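Local atomic coordinates of putative glycosyltransferase (Mannosyltransferase) involved in glycosylating the PBCV-1 major capsid protein (Paramecium bursaria Chlorella virus 1, PDB entry 2P6W), a protein that probably transfers a sugar from a nucleotide-sugar donor during glycosylation of the viral major capsid protein, this chain being its manganese-binding N-terminal domain. Residues 9-14 with 74-79; 39-44 with 64-69; 118-123 with 156-161. One frame throughout, in Å; residues are numbered along the deposited sequence.

Interaction 1 of 3, residues 9-14 with 74-79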
loop_
_atom_site.group_PDB
_atom_site.type_symbol
_atom_site.label_atom_id
_atom_site.label_comp_id
_atom_site.label_asym_id
_atom_site.label_seq_id
_atom_site.Cartn_x
_atom_site.Cartn_y
_atom_site.Cartn_z
ATOM N N THR A 9 8.137 6.663 5.484
ATOM C CA THR A 9 7.289 7.580 4.729
ATOM C C THR A 9 6.106 6.785 4.217
ATOM O O THR A 9 6.291 5.819 3.472
ATOM C CB THR A 9 8.041 8.170 3.519
ATOM O OG1 THR A 9 9.092 9.021 3.993
ATOM C CG2 THR A 9 7.109 8.973 2.592
ATOM N N ILE A 10 4.906 7.160 4.638
ATOM C CA ILE A 10 3.711 6.539 4.092
ATOM C C ILE A 10 3.317 7.346 2.880
ATOM O O ILE A 10 3.339 8.580 2.923
ATOM C CB ILE A 10 2.563 6.483 5.123
ATOM C CG1 ILE A 10 3.066 5.775 6.388
ATOM C CG2 ILE A 10 1.308 5.799 4.509
ATOM C CD1 ILE A 10 2.024 5.506 7.440
ATOM N N LEU A 11 2.963 6.646 1.811
ATOM C CA LEU A 11 2.525 7.320 0.588
ATOM C C LEU A 11 1.237 6.717 0.066
ATOM O O LEU A 11 0.958 5.528 0.238
ATOM C CB LEU A 11 3.604 7.314 -0.506
ATOM C CG LEU A 11 4.082 5.941 -0.980
ATOM C CD1 LEU A 11 4.361 5.951 -2.470
ATOM C CD2 LEU A 11 5.328 5.525 -0.231
ATOM N N SER A 12 0.460 7.572 -0.597
ATOM C CA SER A 12 -0.778 7.151 -1.230
ATOM C C SER A 12 -1.132 8.205 -2.247
ATOM O O SER A 12 -0.304 9.085 -2.561
ATOM C CB SER A 12 -1.895 7.017 -0.188
ATOM O OG SER A 12 -3.059 6.387 -0.730
ATOM N N GLY A 13 -2.359 8.144 -2.749
ATOM C CA GLY A 13 -2.822 9.172 -3.681
ATOM C C GLY A 13 -4.203 8.839 -4.151
ATOM O O GLY A 13 -4.643 7.693 -4.025
ATOM N N HIS A 14 -4.896 9.848 -4.683
ATOM C CA HIS A 14 -6.215 9.647 -5.281
ATOM C C HIS A 14 -6.570 10.836 -6.137
ATOM O O HIS A 14 -6.221 11.964 -5.812
ATOM C CB HIS A 14 -7.314 9.459 -4.240
ATOM C CG HIS A 14 -8.554 8.841 -4.809
ATOM N ND1 HIS A 14 -8.731 7.476 -4.898
ATOM C CD2 HIS A 14 -9.651 9.402 -5.376
ATOM C CE1 HIS A 14 -9.896 7.222 -5.466
ATOM N NE2 HIS A 14 -10.470 8.374 -5.776
ATOM N N GLU A 74 13.945 5.462 5.036
ATOM C CA GLU A 74 14.469 4.099 5.003
ATOM C C GLU A 74 13.433 3.118 4.486
ATOM O O GLU A 74 13.755 2.256 3.670
ATOM C CB GLU A 74 14.917 3.663 6.388
ATOM C CG GLU A 74 16.068 4.482 6.925
ATOM C CD GLU A 74 16.389 4.104 8.348
ATOM O OE1 GLU A 74 17.007 3.033 8.523
ATOM O OE2 GLU A 74 16.002 4.864 9.273
ATOM N N TRP A 75 12.201 3.247 4.982
ATOM C CA TRP A 75 11.085 2.410 4.522
ATOM C C TRP A 75 9.963 3.239 3.932
ATOM O O TRP A 75 9.475 4.174 4.582
ATOM C CB TRP A 75 10.498 1.588 5.669
ATOM C CG TRP A 75 11.350 0.410 6.017
ATOM C CD1 TRP A 75 12.230 0.311 7.056
ATOM C CD2 TRP A 75 11.422 -0.830 5.312
ATOM N NE1 TRP A 75 12.851 -0.910 7.033
ATOM C CE2 TRP A 75 12.369 -1.638 5.980
ATOM C CE3 TRP A 75 10.783 -1.340 4.183
ATOM C CZ2 TRP A 75 12.683 -2.930 5.556
ATOM C CZ3 TRP A 75 11.111 -2.640 3.760
ATOM C CH2 TRP A 75 12.045 -3.404 4.445
ATOM N N PHE A 76 9.559 2.886 2.714
ATOM C CA PHE A 76 8.389 3.485 2.064
ATOM C C PHE A 76 7.235 2.533 2.260
ATOM O O PHE A 76 7.400 1.323 2.124
ATOM C CB PHE A 76 8.635 3.682 0.568
ATOM C CG PHE A 76 9.696 4.703 0.283
ATOM C CD1 PHE A 76 9.369 6.054 0.175
ATOM C CD2 PHE A 76 11.027 4.311 0.148
ATOM C CE1 PHE A 76 10.351 6.999 -0.067
ATOM C CE2 PHE A 76 12.025 5.265 -0.097
ATOM C CZ PHE A 76 11.677 6.614 -0.198
ATOM N N LEU A 77 6.073 3.074 2.606
ATOM C CA LEU A 77 4.897 2.239 2.816
ATOM C C LEU A 77 3.795 2.757 1.896
ATOM O O LEU A 77 3.265 3.841 2.120
ATOM C CB LEU A 77 4.461 2.297 4.293
ATOM C CG LEU A 77 3.128 1.620 4.621
ATOM C CD1 LEU A 77 3.130 0.155 4.164
ATOM C CD2 LEU A 77 2.822 1.712 6.103
ATOM N N TRP A 78 3.466 1.989 0.858
ATOM C CA TRP A 78 2.339 2.323 -0.016
ATOM C C TRP A 78 1.037 1.836 0.614
ATOM O O TRP A 78 0.968 0.672 1.007
ATOM C CB TRP A 78 2.481 1.633 -1.390
ATOM C CG TRP A 78 1.204 1.752 -2.151
ATOM C CD1 TRP A 78 0.199 0.828 -2.242
ATOM C CD2 TRP A 78 0.739 2.916 -2.851
ATOM N NE1 TRP A 78 -0.856 1.340 -2.965
ATOM C CE2 TRP A 78 -0.543 2.615 -3.360
ATOM C CE3 TRP A 78 1.287 4.183 -3.105
ATOM C CZ2 TRP A 78 -1.296 3.541 -4.100
ATOM C CZ3 TRP A 78 0.542 5.103 -3.858
ATOM C CH2 TRP A 78 -0.739 4.776 -4.337
ATOM N N LEU A 79 0.025 2.707 0.686
ATOM C CA LEU A 79 -1.343 2.311 1.050
ATOM C C LEU A 79 -2.304 2.735 -0.046
ATOM O O LEU A 79 -2.310 3.917 -0.449
ATOM C CB LEU A 79 -1.784 3.021 2.338
ATOM C CG LEU A 79 -0.935 2.802 3.582
ATOM C CD1 LEU A 79 -1.540 3.584 4.745
ATOM C CD2 LEU A 79 -0.742 1.331 3.941
#

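Interaction 2 of 3, residues 39-44 with 64-69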
loop_
_atom_site.group_PDB
_atom_site.type_symbol
_atom_site.label_atom_id
_atom_site.label_comp_id
_atom_site.label_asym_id
_atom_site.label_seq_id
_atom_site.Cartn_x
_atom_site.Cartn_y
_atom_site.Cartn_z
ATOM N N ASN A 39 6.761 10.480 7.736
ATOM C CA ASN A 39 6.496 11.411 6.638
ATOM C C ASN A 39 5.261 10.913 5.912
ATOM O O ASN A 39 4.969 9.722 5.948
ATOM C CB ASN A 39 7.656 11.456 5.638
ATOM C CG ASN A 39 8.995 11.742 6.293
ATOM O OD1 ASN A 39 9.977 10.989 6.110
ATOM N ND2 ASN A 39 9.049 12.810 7.075
ATOM N N PHE A 40 4.539 11.825 5.270
ATOM C CA PHE A 40 3.350 11.484 4.515
ATOM C C PHE A 40 3.430 12.170 3.152
ATOM O O PHE A 40 3.589 13.393 3.091
ATOM C CB PHE A 40 2.101 11.937 5.278
ATOM C CG PHE A 40 0.825 11.657 4.564
ATOM C CD1 PHE A 40 0.497 10.365 4.172
ATOM C CD2 PHE A 40 -0.058 12.695 4.273
ATOM C CE1 PHE A 40 -0.708 10.101 3.491
ATOM C CE2 PHE A 40 -1.264 12.445 3.600
ATOM C CZ PHE A 40 -1.589 11.148 3.225
ATOM N N TYR A 41 3.378 11.368 2.083
ATOM C CA TYR A 41 3.341 11.877 0.712
ATOM C C TYR A 41 2.033 11.466 0.075
ATOM O O TYR A 41 1.684 10.283 0.086
ATOM C CB TYR A 41 4.506 11.363 -0.177
ATOM C CG TYR A 41 4.415 12.005 -1.532
ATOM C CD1 TYR A 41 4.962 13.263 -1.761
ATOM C CD2 TYR A 41 3.683 11.408 -2.557
ATOM C CE1 TYR A 41 4.817 13.895 -2.984
ATOM C CE2 TYR A 41 3.540 12.022 -3.792
ATOM C CZ TYR A 41 4.098 13.283 -3.992
ATOM O OH TYR A 41 3.957 13.942 -5.196
ATOM N N TYR A 42 1.312 12.433 -0.501
ATOM C CA TYR A 42 0.022 12.126 -1.140
ATOM C C TYR A 42 -0.060 12.702 -2.545
ATOM O O TYR A 42 0.083 13.920 -2.724
ATOM C CB TYR A 42 -1.110 12.697 -0.290
ATOM C CG TYR A 42 -2.464 12.144 -0.613
ATOM C CD1 TYR A 42 -2.846 10.874 -0.159
ATOM C CD2 TYR A 42 -3.386 12.882 -1.364
ATOM C CE1 TYR A 42 -4.128 10.360 -0.468
ATOM C CE2 TYR A 42 -4.646 12.387 -1.653
ATOM C CZ TYR A 42 -5.016 11.131 -1.206
ATOM O OH TYR A 42 -6.276 10.634 -1.485
ATOM N N GLU A 43 -0.277 11.844 -3.542
ATOM C CA GLU A 43 -0.341 12.291 -4.926
ATOM C C GLU A 43 -1.767 12.690 -5.295
ATOM O O GLU A 43 -2.673 11.853 -5.315
ATOM C CB GLU A 43 0.172 11.199 -5.855
ATOM C CG GLU A 43 0.286 11.633 -7.331
ATOM C CD GLU A 43 1.420 12.643 -7.555
ATOM O OE1 GLU A 43 2.464 12.539 -6.863
ATOM O OE2 GLU A 43 1.260 13.532 -8.421
ATOM N N GLU A 44 -1.955 13.972 -5.584
ATOM C CA GLU A 44 -3.287 14.493 -5.908
ATOM C C GLU A 44 -3.468 14.738 -7.406
ATOM O O GLU A 44 -4.555 15.128 -7.835
ATOM C CB GLU A 44 -3.550 15.804 -5.162
ATOM C CG GLU A 44 -3.697 15.695 -3.657
ATOM C CD GLU A 44 -3.752 17.066 -2.989
ATOM O OE1 GLU A 44 -4.475 17.956 -3.499
ATOM O OE2 GLU A 44 -3.077 17.259 -1.956
ATOM N N GLN A 64 8.653 7.287 -6.387
ATOM C CA GLN A 64 9.742 8.209 -6.704
ATOM C C GLN A 64 9.421 9.634 -6.226
ATOM O O GLN A 64 10.296 10.347 -5.756
ATOM C CB GLN A 64 10.162 8.189 -8.199
ATOM C CG GLN A 64 11.301 9.226 -8.463
ATOM C CD GLN A 64 12.000 9.183 -9.823
ATOM O OE1 GLN A 64 11.432 8.791 -10.880
ATOM N NE2 GLN A 64 13.239 9.641 -9.811
ATOM N N GLN A 65 8.154 10.028 -6.330
ATOM C CA GLN A 65 7.713 11.334 -5.833
ATOM C C GLN A 65 8.012 11.437 -4.347
ATOM O O GLN A 65 8.545 12.453 -3.877
ATOM C CB GLN A 65 6.207 11.511 -6.026
ATOM C CG GLN A 65 5.706 11.499 -7.467
ATOM C CD GLN A 65 5.977 12.807 -8.181
ATOM O OE1 GLN A 65 7.119 13.107 -8.529
ATOM N NE2 GLN A 65 4.936 13.592 -8.404
ATOM N N ALA A 66 7.655 10.374 -3.622
ATOM C CA ALA A 66 7.880 10.316 -2.166
ATOM C C ALA A 66 9.363 10.332 -1.803
ATOM O O ALA A 66 9.767 10.969 -0.829
ATOM C CB ALA A 66 7.212 9.080 -1.583
ATOM N N ALA A 67 10.167 9.610 -2.575
ATOM C CA ALA A 67 11.612 9.573 -2.353
ATOM C C ALA A 67 12.249 10.934 -2.585
ATOM O O ALA A 67 13.166 11.325 -1.856
ATOM C CB ALA A 67 12.266 8.530 -3.257
ATOM N N GLU A 68 11.793 11.654 -3.612
ATOM C CA GLU A 68 12.327 12.996 -3.846
ATOM C C GLU A 68 11.985 13.951 -2.701
ATOM O O GLU A 68 12.822 14.748 -2.254
ATOM C CB GLU A 68 11.813 13.548 -5.165
ATOM C CG GLU A 68 12.405 14.922 -5.490
ATOM C CD GLU A 68 12.093 15.384 -6.889
ATOM O OE1 GLU A 68 11.491 14.604 -7.648
ATOM O OE2 GLU A 68 12.441 16.542 -7.228
ATOM N N LYS A 69 10.755 13.854 -2.215
ATOM C CA LYS A 69 10.284 14.761 -1.169
ATOM C C LYS A 69 10.958 14.430 0.149
ATOM O O LYS A 69 11.297 15.344 0.927
ATOM C CB LYS A 69 8.758 14.678 -1.054
ATOM C CG LYS A 69 8.111 15.588 -0.017
ATOM C CD LYS A 69 8.290 17.055 -0.319
ATOM C CE LYS A 69 7.774 17.913 0.838
ATOM N NZ LYS A 69 6.319 17.697 1.132
#

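Interaction 3 of 3, residues 118-123 with 156-161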
loop_
_atom_site.group_PDB
_atom_site.type_symbol
_atom_site.label_atom_id
_atom_site.label_comp_id
_atom_site.label_asym_id
_atom_site.label_seq_id
_atom_site.Cartn_x
_atom_site.Cartn_y
_atom_site.Cartn_z
ATOM N N TYR A 118 -5.014 -14.123 -5.212
ATOM C CA TYR A 118 -3.598 -14.018 -5.601
ATOM C C TYR A 118 -2.682 -14.236 -4.373
ATOM O O TYR A 118 -3.101 -14.003 -3.222
ATOM C CB TYR A 118 -3.350 -12.655 -6.278
ATOM C CG TYR A 118 -2.080 -12.663 -7.109
ATOM C CD1 TYR A 118 -2.017 -13.393 -8.300
ATOM C CD2 TYR A 118 -0.939 -11.992 -6.688
ATOM C CE1 TYR A 118 -0.854 -13.434 -9.055
ATOM C CE2 TYR A 118 0.229 -12.018 -7.445
ATOM C CZ TYR A 118 0.261 -12.749 -8.624
ATOM O OH TYR A 118 1.422 -12.817 -9.361
ATOM N N PRO A 119 -1.448 -14.763 -4.587
ATOM C CA PRO A 119 -0.615 -15.009 -3.397
ATOM C C PRO A 119 -0.254 -13.807 -2.515
ATOM O O PRO A 119 0.036 -14.001 -1.332
ATOM C CB PRO A 119 0.659 -15.633 -3.969
ATOM C CG PRO A 119 0.213 -16.258 -5.255
ATOM C CD PRO A 119 -0.820 -15.294 -5.817
ATOM N N ILE A 120 -0.253 -12.600 -3.081
ATOM C CA ILE A 120 -0.054 -11.393 -2.268
ATOM C C ILE A 120 -1.082 -10.335 -2.647
ATOM O O ILE A 120 -1.589 -10.312 -3.785
ATOM C CB ILE A 120 1.400 -10.807 -2.367
ATOM C CG1 ILE A 120 1.757 -10.430 -3.819
ATOM C CG2 ILE A 120 2.411 -11.795 -1.828
ATOM C CD1 ILE A 120 3.084 -9.665 -3.976
ATOM N N ASN A 121 -1.379 -9.456 -1.687
ATOM C CA ASN A 121 -2.211 -8.297 -1.973
ATOM C C ASN A 121 -1.392 -7.045 -1.685
ATOM O O ASN A 121 -1.024 -6.799 -0.530
ATOM C CB ASN A 121 -3.467 -8.351 -1.107
ATOM C CG ASN A 121 -4.376 -7.177 -1.338
ATOM O OD1 ASN A 121 -4.001 -6.021 -1.098
ATOM N ND2 ASN A 121 -5.614 -7.464 -1.745
ATOM N N THR A 122 -1.107 -6.264 -2.736
ATOM C CA THR A 122 -0.175 -5.143 -2.607
ATOM C C THR A 122 -0.867 -3.812 -2.308
ATOM O O THR A 122 -0.275 -2.747 -2.499
ATOM C CB THR A 122 0.730 -5.001 -3.855
ATOM O OG1 THR A 122 -0.084 -4.950 -5.031
ATOM C CG2 THR A 122 1.742 -6.170 -3.944
ATOM N N GLY A 123 -2.095 -3.885 -1.784
ATOM C CA GLY A 123 -2.806 -2.692 -1.310
ATOM C C GLY A 123 -2.074 -2.046 -0.137
ATOM O O GLY A 123 -2.263 -0.860 0.159
ATOM N N THR A 156 3.472 -8.271 -10.965
ATOM C CA THR A 156 4.851 -7.932 -11.316
ATOM C C THR A 156 5.760 -8.085 -10.102
ATOM O O THR A 156 6.866 -8.630 -10.195
ATOM C CB THR A 156 4.937 -6.517 -11.884
ATOM O OG1 THR A 156 3.999 -6.419 -12.971
ATOM C CG2 THR A 156 6.372 -6.218 -12.360
ATOM N N VAL A 157 5.308 -7.590 -8.958
ATOM C CA VAL A 157 6.069 -7.794 -7.738
ATOM C C VAL A 157 6.258 -9.287 -7.453
ATOM O O VAL A 157 7.379 -9.749 -7.230
ATOM C CB VAL A 157 5.402 -7.059 -6.538
ATOM C CG1 VAL A 157 6.022 -7.512 -5.207
ATOM C CG2 VAL A 157 5.574 -5.568 -6.689
ATOM N N TYR A 158 5.175 -10.050 -7.451
ATOM C CA TYR A 158 5.276 -11.450 -7.071
ATOM C C TYR A 158 6.058 -12.339 -8.063
ATOM O O TYR A 158 6.835 -13.233 -7.645
ATOM C CB TYR A 158 3.887 -12.024 -6.787
ATOM C CG TYR A 158 3.934 -13.359 -6.095
ATOM C CD1 TYR A 158 4.333 -13.463 -4.762
ATOM C CD2 TYR A 158 3.589 -14.535 -6.784
ATOM C CE1 TYR A 158 4.366 -14.700 -4.121
ATOM C CE2 TYR A 158 3.617 -15.771 -6.145
ATOM C CZ TYR A 158 4.017 -15.845 -4.831
ATOM O OH TYR A 158 4.049 -17.062 -4.188
ATOM N N GLU A 159 5.835 -12.110 -9.354
ATOM C CA GLU A 159 6.349 -12.996 -10.408
ATOM C C GLU A 159 7.560 -12.482 -11.180
ATOM O O GLU A 159 8.257 -13.288 -11.846
ATOM C CB GLU A 159 5.238 -13.347 -11.385
ATOM C CG GLU A 159 4.087 -14.143 -10.749
ATOM C CD GLU A 159 3.008 -14.515 -11.742
ATOM O OE1 GLU A 159 3.354 -14.820 -12.906
ATOM O OE2 GLU A 159 1.810 -14.484 -11.367
ATOM N N TYR A 160 7.798 -11.168 -11.133
ATOM C CA TYR A 160 8.985 -10.597 -11.764
ATOM C C TYR A 160 10.040 -10.236 -10.708
ATOM O O TYR A 160 11.202 -10.634 -10.818
ATOM C CB TYR A 160 8.634 -9.369 -12.614
ATOM C CG TYR A 160 9.762 -8.918 -13.498
ATOM C CD1 TYR A 160 9.873 -9.395 -14.799
ATOM C CD2 TYR A 160 10.722 -8.022 -13.032
ATOM C CE1 TYR A 160 10.917 -8.997 -15.608
ATOM C CE2 TYR A 160 11.770 -7.614 -13.834
ATOM C CZ TYR A 160 11.863 -8.099 -15.118
ATOM O OH TYR A 160 12.905 -7.702 -15.934
ATOM N N VAL A 161 9.634 -9.491 -9.684
ATOM C CA VAL A 161 10.620 -8.997 -8.712
ATOM C C VAL A 161 11.101 -10.103 -7.787
ATOM O O VAL A 161 12.308 -10.342 -7.643
ATOM C CB VAL A 161 10.074 -7.814 -7.868
ATOM C CG1 VAL A 161 11.062 -7.420 -6.785
ATOM C CG2 VAL A 161 9.807 -6.608 -8.777
#

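Interaction 1 of 3, residues 9-14 with 74-79
Leu11 carries its CG between its own backbone N and carbonyl carbon (chi1 60°), while the indole of Trp78 swings anti to its backbone N (chi1 168°), and the two side chains meet at about a right angle: Leu11 CD1 touches the ring edge, near its plane, 3.6 Å from Trp78 CE3. The other branch, Leu11 CD2, lies 3.9 Å from Phe76 CB, so this leucine sits between two aromatic residues on one face of the sheet. Ile10 occupies the reverse face, where its CG2 packs 3.6 Å from Leu79 CD1 and its CG1 runs alongside Leu77 CD2. Beneath the side chains the strands are parallel, with Ile10 level with Leu77. Leu11 bonds through both its N and its O to strand 75-79: its N donates to Leu77 O at 2.8 Å, and its O accepts from Leu79 N at 3.0 Å. At the C-terminal end Ser12 OG donates to Leu79 O over 2.6 Å, a side-chain bond past the last beta bridge, next to Gly13, which binds UDP in a complex of this protein. Trp78 NE1 bonds to Asp80 of the manganese site, tying the strand's aromatic face to the metal-binding loop. This pair holds the second and third places in the six-stranded sheet of the GT-A, Rossmann-like fold: strand 39-43 flanks 9-13, strand 124-128 flanks 75-79, helix 59-69 packs on Leu11, Phe76 and Trp78, and helix 20-36 on Ile10 and Leu79.

Interaction 2 of 3, residues 39-44 with 64-69
Strand 39-43 and helix 64-69 run at 137° to each other, their axes 8.6 Å apart at closest approach, with Tyr41 nearest to Ala66. The Tyr41 ring lies against the helix backbone: the peptide joining Gln65 to Ala66 passes over one ring face, with Ala66 N above its centre. Tyr41 CB meets the methyl of Ala66, CB to CB, at 3.8 Å, and Lys69 CB approaches the ring obliquely. At the phenol end, Gln65 CB comes within 3.4 Å of Tyr41 CZ. This is helix-on-sheet packing in the GT-A fold, in which helix 59-69 leans on an outermost strand of the main sheet; Ile62 of the same helix also touches Tyr41 and Glu43. Polar groups close the contact beyond the ring. Gln65 bends at chi2 (-77°), which turns its amide toward Glu43, and NE2 donates to Glu43 OE1 at 3.1 Å with the acceptor close to the amide plane. Tyr41 OH gives the same oxygen a shorter bond, 2.6 Å to Glu43 OE1. Both donors come on the syn side of the carboxylate but from opposite faces of its plane, so OE1 is held between phenol and amide, which probably stabilises the negative charge. The other oxygen, Glu43 OE2, bonds to Ser45 OG just past the strand.

Interaction 3 of 3, residues 118-123 with 156-161
Tyr158 and Tyr118 set their rings obliquely, planes at 76° and centroids 5.8 Å apart. Tyr118 reaches past the root of its partner: its CE2 lies 3.7 Å from Tyr158 CB, and its hydroxyl continues to the next helix residue. There Tyr118 OH donates to Glu159 OE2 at 2.6 Å. The carboxylate lies nearly coplanar with the phenol ring, their planes 21° apart, and OE2 sits at the ring's edge while receiving the hydroxyl on its anti side. Glu159 makes this reach with its chain extended beyond CG.

Pro119 takes a face of the Tyr158 ring instead. Its CB stands 3.8 Å from the Tyr158 ring centroid, 24° off the normal, a CH-pi contact offset toward the hydroxyl end of the ring, and Pro119 CG lies near Tyr158 CE2. The contact joins the loop between strands 107-110 and 124-128 of the GT-A sheet to helix 153-164. Within that helix a wider pi-type turn spans 157-161, where Thr156 O accepts from both Tyr160 N and Val161 N. Ile120 lies deeper than the aromatic pair, with CG1 between its backbone N and carbonyl carbon. Ile120 CD1 thereby touches both Val157 CG1 and Tyr158 CB, each at 3.8 Å, while CG2 approaches the Tyr158 ring obliquely. Farther along the loop, Asn121 OD1 accepts from Gly123 N in an Asx turn, and Thr122 OG1 bonds to Glu153 of the same helix.

How the interactions relate
Interactions 1 and 2 share the main six-stranded sheet, their centres 7 Å apart. Strand 8-13 lies between 39-43 and 75-79, and Ile10 bonds through its backbone to Asn39 and Tyr41; helix 59-69 leads into strand 75-79. Along the chain, interaction 2 falls wholly between the two segments of interaction 1, and interaction 3 follows both. Its centre is about 17 Å from that of interaction 1 and 22 Å from that of interaction 2. Trp78 nevertheless packs against the backbone of Thr122 and Gly123, where the loop enters strand 124-128. The early strands, which carry part of the UDP site, thus meet the loop of interaction 3 near the manganese site.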